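Local coordinates for nitrate regulatory protein (Klebsiella oxytoca, PDB 4AKK) that senses nitrate and nitrite and, by binding a terminator site in the nasF operon leader RNA, brings about transcription antitermination of the nasFEDCBA operon, at residues A68-H71 / M72-E76; D103-L106 / T107-Y110; F192-G195 / K196-G200. All blocks are in the same frame, centred on the assembly; numbering follows the deposited sequence.

Interaction 1. Residues A68-H71 / M72-E76; sequences ALVH and MLQCE
His71 and Met72, with Val70 and Gln74 one turn apart beside them, carry this contact within a single helix. The imidazole of His71 leaves the helix with CG anti to the backbone N (chi1 180°), which swings the ring forward over the next turn. There Cys75 SG sits obliquely to it, 4.2 Å from the ring centroid, while the sulfur of Met72 lies at the ring edge, 4.1 Å from His71 CD2. The Met72 chain folds back at chi2 and chi3 to reach that edge, its CG passing 3.5 Å from Ala68 O. Gln74 comes up on the same side of the ring plane as Cys75, but near ND1: its OE1 stands 3.8 Å from His71 ND1, with amide and ring planes 83° apart, and its NE2 comes within 3.4 Å of Val70 CG1. The amide oxygen and ND1 do not bond to each other; both bond to Lys196 NZ, so one ammonium group ties the two side chains together. Glu197 takes the amide nitrogen, and a weak hydrogen bond joins His71 NE2 to Glu291. The buried polar ends of His71 and Gln74 are thus satisfied from other helices. Beneath them runs regular i to i+4 bonding, from Met72 N to Ala68 O through to Cys75 N and His71 O at 3.0 Å. Leu69 and Leu73 pack on another side, CG to CD1 3.9 Å. This part of helix 56-85 lies inside the NIT helical bundle: Leu69 and Leu73 rest on helix 152-167, Met72 on helix 92-117, and Ala68 and His71 on Arg294 of helix 277-312.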
loop_
_atom_site.group_PDB
_atom_site.type_symbol
_atom_site.label_atom_id
_atom_site.label_comp_id
_atom_site.label_asym_id
_atom_site.label_seq_id
_atom_site.Cartn_x
_atom_site.Cartn_y
_atom_site.Cartn_z
ATOM N N ALA A 68 19.318 -12.468 -12.595
ATOM C CA ALA A 68 19.966 -13.583 -13.277
ATOM C C ALA A 68 19.998 -14.825 -12.397
ATOM O O ALA A 68 19.745 -15.935 -12.863
ATOM C CB ALA A 68 21.382 -13.200 -13.706
ATOM N N LEU A 69 20.327 -14.632 -11.124
ATOM C CA LEU A 69 20.342 -15.736 -10.174
ATOM C C LEU A 69 18.943 -16.352 -10.044
ATOM O O LEU A 69 18.790 -17.564 -10.044
ATOM C CB LEU A 69 20.842 -15.257 -8.810
ATOM C CG LEU A 69 20.856 -16.284 -7.673
ATOM C CD1 LEU A 69 21.710 -17.484 -8.038
ATOM C CD2 LEU A 69 21.344 -15.652 -6.379
ATOM N N VAL A 70 17.931 -15.501 -9.950
ATOM C CA VAL A 70 16.557 -15.963 -9.821
ATOM C C VAL A 70 16.191 -16.770 -11.055
ATOM O O VAL A 70 15.539 -17.803 -10.958
ATOM C CB VAL A 70 15.573 -14.778 -9.613
ATOM C CG1 VAL A 70 14.133 -15.181 -9.958
ATOM C CG2 VAL A 70 15.672 -14.259 -8.178
ATOM N N HIS A 71 16.635 -16.311 -12.219
ATOM C CA HIS A 71 16.310 -17.008 -13.453
ATOM C C HIS A 71 16.917 -18.419 -13.492
ATOM O O HIS A 71 16.234 -19.397 -13.825
ATOM C CB HIS A 71 16.726 -16.196 -14.691
ATOM C CG HIS A 71 16.409 -16.888 -15.979
ATOM N ND1 HIS A 71 15.135 -16.937 -16.505
ATOM C CD2 HIS A 71 17.195 -17.595 -16.830
ATOM C CE1 HIS A 71 15.150 -17.633 -17.629
ATOM N NE2 HIS A 71 16.388 -18.043 -17.848
ATOM N N MET A 72 18.196 -18.523 -13.147
ATOM C CA MET A 72 18.851 -19.824 -13.090
ATOM C C MET A 72 18.182 -20.740 -12.056
ATOM O O MET A 72 18.014 -21.935 -12.295
ATOM C CB MET A 72 20.348 -19.679 -12.782
ATOM C CG MET A 72 21.189 -18.953 -13.861
ATOM S SD MET A 72 20.799 -19.145 -15.638
ATOM C CE MET A 72 20.195 -20.813 -15.819
ATOM N N LEU A 73 17.814 -20.175 -10.905
ATOM C CA LEU A 73 17.121 -20.947 -9.865
ATOM C C LEU A 73 15.768 -21.449 -10.373
ATOM O O LEU A 73 15.350 -22.553 -10.044
ATOM C CB LEU A 73 16.935 -20.111 -8.597
ATOM C CG LEU A 73 18.208 -19.935 -7.768
ATOM C CD1 LEU A 73 18.038 -18.800 -6.775
ATOM C CD2 LEU A 73 18.586 -21.234 -7.056
ATOM N N GLN A 74 15.097 -20.633 -11.181
ATOM C CA GLN A 74 13.849 -21.046 -11.832
ATOM C C GLN A 74 14.085 -22.204 -12.814
ATOM O O GLN A 74 13.259 -23.116 -12.930
ATOM C CB GLN A 74 13.214 -19.850 -12.561
ATOM C CG GLN A 74 12.562 -18.814 -11.636
ATOM C CD GLN A 74 12.409 -17.434 -12.275
ATOM O OE1 GLN A 74 13.071 -17.117 -13.271
ATOM N NE2 GLN A 74 11.548 -16.595 -11.686
ATOM N N CYS A 75 15.206 -22.165 -13.529
ATOM C CA CYS A 75 15.565 -23.273 -14.420
ATOM C C CYS A 75 15.835 -24.532 -13.604
ATOM O O CYS A 75 15.344 -25.616 -13.922
ATOM C CB CYS A 75 16.789 -22.923 -15.285
ATOM S SG CYS A 75 16.544 -21.517 -16.435
ATOM N N GLU A 76 16.613 -24.385 -12.537
ATOM C CA GLU A 76 16.894 -25.527 -11.673
ATOM C C GLU A 76 15.604 -26.068 -11.045
ATOM O O GLU A 76 15.412 -27.271 -10.960
ATOM C CB GLU A 76 17.926 -25.179 -10.594
ATOM C CG GLU A 76 18.435 -26.402 -9.830
ATOM C CD GLU A 76 19.618 -26.097 -8.928
ATOM O OE1 GLU A 76 20.066 -24.935 -8.898
ATOM O OE2 GLU A 76 20.099 -27.021 -8.241
#

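Interaction 2. Residues D103-L106 / T107-Y110; sequences DEQL and TRFY. With EDO (1,2-ethanediol), chain E.
Thr107 and Asp103 are joined twice across one helical turn, and the backbone here is slightly uneven. Thr107 N reaches Asp103 O over 3.3 Å, and the bond from Arg108 N to Glu104 O is weak at 3.5 Å. The next two tighten, Phe109 N to Gln105 O being 2.7 Å and Tyr110 N to Leu106 O 2.8 Å. The threonine hydroxyl adds a second donor to Asp103 O: with OG1 anti to its own carbonyl carbon (chi1 -58°), the oxygen is turned back along the helix to 3.2 Å from Asp103 O. N and OG1 approach that acceptor from opposite faces of its plane. Gln105 and Arg108 run alongside each other in the same direction, and Gln105 OE1 touches the methylene Arg108 CD rather than the guanidinium, whose plane is turned 41° from the amide. Leu106 and Tyr110 also lie side by side, with Leu106 CD2 and Tyr110 CE2 4.2 Å apart, while Leu106 O abuts the tyrosine ring obliquely at CD2. Asp103 OD1 accepts a 2.7 Å hydrogen bond from O1 of a 1,2-ethanediol molecule, probably a crystallisation additive, which also touches Leu106 CD1; the same carboxylate oxygen forms a salt bridge with Arg142. The segment sits toward the surface of the NIT helical domain: Gln105, Arg108 and Phe109 pack on helix 56-85, Leu106 and Phe109 on Leu135 in a loop, and Tyr110 against that leucine and Glu37 of the second subunit.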
loop_
_atom_site.group_PDB
_atom_site.type_symbol
_atom_site.label_atom_id
_atom_site.label_comp_id
_atom_site.label_asym_id
_atom_site.label_seq_id
_atom_site.Cartn_x
_atom_site.Cartn_y
_atom_site.Cartn_z
ATOM N N ASP A 103 25.401 -21.827 -9.581
ATOM C CA ASP A 103 26.632 -21.635 -8.818
ATOM C C ASP A 103 27.468 -20.506 -9.423
ATOM O O ASP A 103 28.076 -19.711 -8.707
ATOM C CB ASP A 103 27.435 -22.935 -8.791
ATOM C CG ASP A 103 26.777 -24.003 -7.945
ATOM O OD1 ASP A 103 25.843 -23.664 -7.183
ATOM O OD2 ASP A 103 27.198 -25.176 -8.032
ATOM N N GLU A 104 27.485 -20.455 -10.748
ATOM C CA GLU A 104 28.140 -19.382 -11.484
ATOM C C GLU A 104 27.519 -18.019 -11.173
ATOM O O GLU A 104 28.238 -17.035 -10.969
ATOM C CB GLU A 104 28.074 -19.673 -12.982
ATOM C CG GLU A 104 28.272 -18.471 -13.895
ATOM C CD GLU A 104 28.232 -18.864 -15.362
ATOM O OE1 GLU A 104 28.623 -20.010 -15.670
ATOM O OE2 GLU A 104 27.805 -18.039 -16.201
ATOM N N GLN A 105 26.191 -17.955 -11.129
ATOM C CA GLN A 105 25.528 -16.694 -10.798
ATOM C C GLN A 105 25.660 -16.320 -9.315
ATOM O O GLN A 105 25.703 -15.142 -8.972
ATOM C CB GLN A 105 24.052 -16.714 -11.214
ATOM C CG GLN A 105 23.836 -16.851 -12.714
ATOM C CD GLN A 105 24.554 -15.776 -13.515
ATOM O OE1 GLN A 105 24.851 -14.693 -13.002
ATOM N NE2 GLN A 105 24.837 -16.072 -14.780
ATOM N N LEU A 106 25.715 -17.317 -8.439
ATOM C CA LEU A 106 25.880 -17.060 -7.010
ATOM C C LEU A 106 27.153 -16.265 -6.755
ATOM O O LEU A 106 27.176 -15.319 -5.961
ATOM C CB LEU A 106 25.935 -18.374 -6.233
ATOM C CG LEU A 106 24.611 -18.916 -5.693
ATOM C CD1 LEU A 106 24.808 -20.296 -5.047
ATOM C CD2 LEU A 106 23.984 -17.928 -4.717
ATOM N N THR A 107 28.221 -16.683 -7.419
ATOM C CA THR A 107 29.493 -15.984 -7.365
ATOM C C THR A 107 29.338 -14.523 -7.764
ATOM O O THR A 107 29.811 -13.631 -7.065
ATOM C CB THR A 107 30.499 -16.646 -8.318
ATOM O OG1 THR A 107 30.653 -18.018 -7.945
ATOM C CG2 THR A 107 31.853 -15.937 -8.266
ATOM N N ARG A 108 28.685 -14.285 -8.898
ATOM C CA ARG A 108 28.456 -12.927 -9.366
ATOM C C ARG A 108 27.559 -12.147 -8.397
ATOM O O ARG A 108 27.767 -10.956 -8.177
ATOM C CB ARG A 108 27.819 -12.944 -10.751
ATOM C CG ARG A 108 28.729 -13.459 -11.879
ATOM C CD ARG A 108 27.906 -13.737 -13.135
ATOM N NE ARG A 108 28.715 -13.810 -14.349
ATOM C CZ ARG A 108 28.889 -12.790 -15.189
ATOM N NH1 ARG A 108 28.313 -11.617 -14.944
ATOM N NH2 ARG A 108 29.640 -12.941 -16.273
ATOM N N PHE A 109 26.562 -12.822 -7.831
ATOM C CA PHE A 109 25.647 -12.205 -6.866
ATOM C C PHE A 109 26.395 -11.776 -5.611
ATOM O O PHE A 109 26.219 -10.654 -5.118
ATOM C CB PHE A 109 24.524 -13.182 -6.499
ATOM C CG PHE A 109 23.692 -12.755 -5.307
ATOM C CD1 PHE A 109 22.798 -11.689 -5.404
ATOM C CD2 PHE A 109 23.781 -13.436 -4.104
ATOM C CE1 PHE A 109 22.022 -11.302 -4.314
ATOM C CE2 PHE A 109 23.010 -13.054 -2.998
ATOM C CZ PHE A 109 22.128 -11.989 -3.106
ATOM N N TYR A 110 27.222 -12.683 -5.091
ATOM C CA TYR A 110 28.000 -12.419 -3.881
ATOM C C TYR A 110 28.979 -11.266 -4.122
ATOM O O TYR A 110 29.241 -10.461 -3.225
ATOM C CB TYR A 110 28.746 -13.680 -3.425
ATOM C CG TYR A 110 27.884 -14.715 -2.707
ATOM C CD1 TYR A 110 26.953 -14.330 -1.757
ATOM C CD2 TYR A 110 28.024 -16.075 -2.969
ATOM C CE1 TYR A 110 26.174 -15.261 -1.096
ATOM C CE2 TYR A 110 27.247 -17.017 -2.309
ATOM C CZ TYR A 110 26.325 -16.600 -1.373
ATOM O OH TYR A 110 25.545 -17.516 -0.705
HETATM C C1 EDO E . 25.676 -24.150 -3.702
HETATM O O1 EDO E . 26.307 -23.170 -4.538
HETATM C C2 EDO E . 25.650 -23.683 -2.249
HETATM O O2 EDO E . 25.425 -24.813 -1.387
#

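Interaction 3. Residues F192-G195 / K196-G200; sequences FMQG and KELAG
Lys196 and Phe192 are linked by a backbone bond from Lys196 N to Phe192 O of 3.0 Å, the first of four i to i+4 hydrogen bonds across the contact. Glu197 N to Met193 O and Ala199 N to Gly195 O measure 2.9 Å each, and Leu198 N to Gln194 O 3.1 Å. The charged side chains take their strongest partners from outside. Lys196 holds CG anti to the backbone N (chi1 176°), runs extended, and bends only at chi4, a course that delivers NZ to Gln74 OE1 and His71 ND1 on helix 56-85. Glu197 bends at chi2, and its carboxylate is held by several partners: OE1 accepts from Gln74 NE2, while OE2 meets Gln201 NE2 and makes a salt bridge with Arg77. Both charges are buried, and these outside partners probably help to stabilise them. The setting is the all-helical NIT nitrate receptor domain, where helix 180-212 runs close to the centre of the chain with other helices packed about it. Gly195, with no side chain, meets the next turn through its carbonyl, Ala199 CB resting 3.6 Å from Gly195 O. Among the side chains, Gln194 crosses Glu197 with amide and carboxylate planes 83° apart, its OE1 resting 3.9 Å from the methylene Glu197 CG. Leu198 CG lies 3.4 Å from the backbone oxygen Gln194 O, and Leu198 CD2 is 4.2 Å from the side-chain oxygen Gln194 OE1. Lys196 CD approaches the Phe192 ring obliquely, 4.3 Å from CE1. That ring meets Phe237 edge-to-face and packs on helix 277-312, Met193 touches helix 56-85, and Gln194 and Leu198 rest against Cys233 of helix 217-240.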
loop_
_atom_site.group_PDB
_atom_site.type_symbol
_atom_site.label_atom_id
_atom_site.label_comp_id
_atom_site.label_asym_id
_atom_site.label_seq_id
_atom_site.Cartn_x
_atom_site.Cartn_y
_atom_site.Cartn_z
ATOM N N PHE A 192 7.735 -7.002 -13.050
ATOM C CA PHE A 192 7.911 -7.976 -14.106
ATOM C C PHE A 192 8.540 -9.262 -13.558
ATOM O O PHE A 192 8.094 -10.362 -13.877
ATOM C CB PHE A 192 8.778 -7.385 -15.226
ATOM C CG PHE A 192 8.856 -8.246 -16.447
ATOM C CD1 PHE A 192 9.766 -9.290 -16.517
ATOM C CD2 PHE A 192 8.013 -8.016 -17.527
ATOM C CE1 PHE A 192 9.839 -10.087 -17.643
ATOM C CE2 PHE A 192 8.082 -8.813 -18.655
ATOM C CZ PHE A 192 8.993 -9.848 -18.712
ATOM N N MET A 193 9.585 -9.114 -12.746
ATOM C CA MET A 193 10.287 -10.259 -12.185
ATOM C C MET A 193 9.307 -11.103 -11.371
ATOM O O MET A 193 9.350 -12.337 -11.389
ATOM C CB MET A 193 11.452 -9.802 -11.282
ATOM C CG MET A 193 12.737 -9.374 -12.018
ATOM S SD MET A 193 14.001 -8.622 -10.940
ATOM C CE MET A 193 14.620 -10.066 -10.113
ATOM N N GLN A 194 8.425 -10.419 -10.655
ATOM C CA GLN A 194 7.467 -11.080 -9.783
ATOM C C GLN A 194 6.383 -11.812 -10.585
ATOM O O GLN A 194 6.006 -12.929 -10.246
ATOM C CB GLN A 194 6.843 -10.064 -8.816
ATOM C CG GLN A 194 6.053 -10.702 -7.690
ATOM C CD GLN A 194 6.892 -11.636 -6.837
ATOM O OE1 GLN A 194 6.724 -12.859 -6.882
ATOM N NE2 GLN A 194 7.808 -11.068 -6.061
ATOM N N GLY A 195 5.896 -11.194 -11.654
ATOM C CA GLY A 195 4.946 -11.869 -12.518
ATOM C C GLY A 195 5.550 -13.137 -13.116
ATOM O O GLY A 195 4.877 -14.165 -13.252
ATOM N N LYS A 196 6.828 -13.047 -13.473
ATOM C CA LYS A 196 7.562 -14.133 -14.119
ATOM C C LYS A 196 7.793 -15.250 -13.118
ATOM O O LYS A 196 7.737 -16.426 -13.470
ATOM C CB LYS A 196 8.901 -13.598 -14.638
ATOM C CG LYS A 196 9.828 -14.613 -15.253
ATOM C CD LYS A 196 10.992 -13.894 -15.955
ATOM C CE LYS A 196 12.078 -14.861 -16.409
ATOM N NZ LYS A 196 13.000 -15.235 -15.302
ATOM N N GLU A 197 8.053 -14.885 -11.865
ATOM C CA GLU A 197 8.206 -15.896 -10.820
ATOM C C GLU A 197 6.911 -16.696 -10.627
ATOM O O GLU A 197 6.931 -17.924 -10.483
ATOM C CB GLU A 197 8.626 -15.253 -9.494
ATOM C CG GLU A 197 8.403 -16.149 -8.262
ATOM C CD GLU A 197 9.100 -17.517 -8.354
ATOM O OE1 GLU A 197 9.844 -17.757 -9.335
ATOM O OE2 GLU A 197 8.903 -18.363 -7.443
ATOM N N LEU A 198 5.795 -15.987 -10.606
ATOM C CA LEU A 198 4.490 -16.604 -10.424
ATOM C C LEU A 198 4.114 -17.432 -11.643
ATOM O O LEU A 198 3.415 -18.430 -11.512
ATOM C CB LEU A 198 3.421 -15.538 -10.160
ATOM C CG LEU A 198 3.548 -14.766 -8.831
ATOM C CD1 LEU A 198 2.340 -13.867 -8.601
ATOM C CD2 LEU A 198 3.728 -15.694 -7.647
ATOM N N ALA A 199 4.555 -17.007 -12.831
ATOM C CA ALA A 199 4.390 -17.837 -14.028
ATOM C C ALA A 199 5.176 -19.144 -13.858
ATOM O O ALA A 199 4.689 -20.216 -14.199
ATOM C CB ALA A 199 4.845 -17.089 -15.284
ATOM N N GLY A 200 6.394 -19.038 -13.330
ATOM C CA GLY A 200 7.191 -20.197 -12.976
ATOM C C GLY A 200 6.530 -21.116 -11.958
ATOM O O GLY A 200 6.633 -22.323 -12.074
#

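How the interactions relate
Interactions 1, 2 and 3 follow one another along the chain on helices 56-85, 92-117 and 180-212, all within the NIT domain. They pass from the rim to the middle of the chain: interaction 2 is centred about 21 Å from the chain centre, interaction 1 about 13 Å and interaction 3 about 3 Å. Interaction 1 lies between the others, its centre about 11 Å from that of 2 and 12 Å from that of 3. Toward 103-110 its link is packing, as of Leu69 on Leu106 and Phe109; toward 192-200 it is polar. Interactions 2 and 3 do not touch, their nearest atoms being about 9 Å apart, so helix 56-85 bridges surface and buried core of the sensory domain.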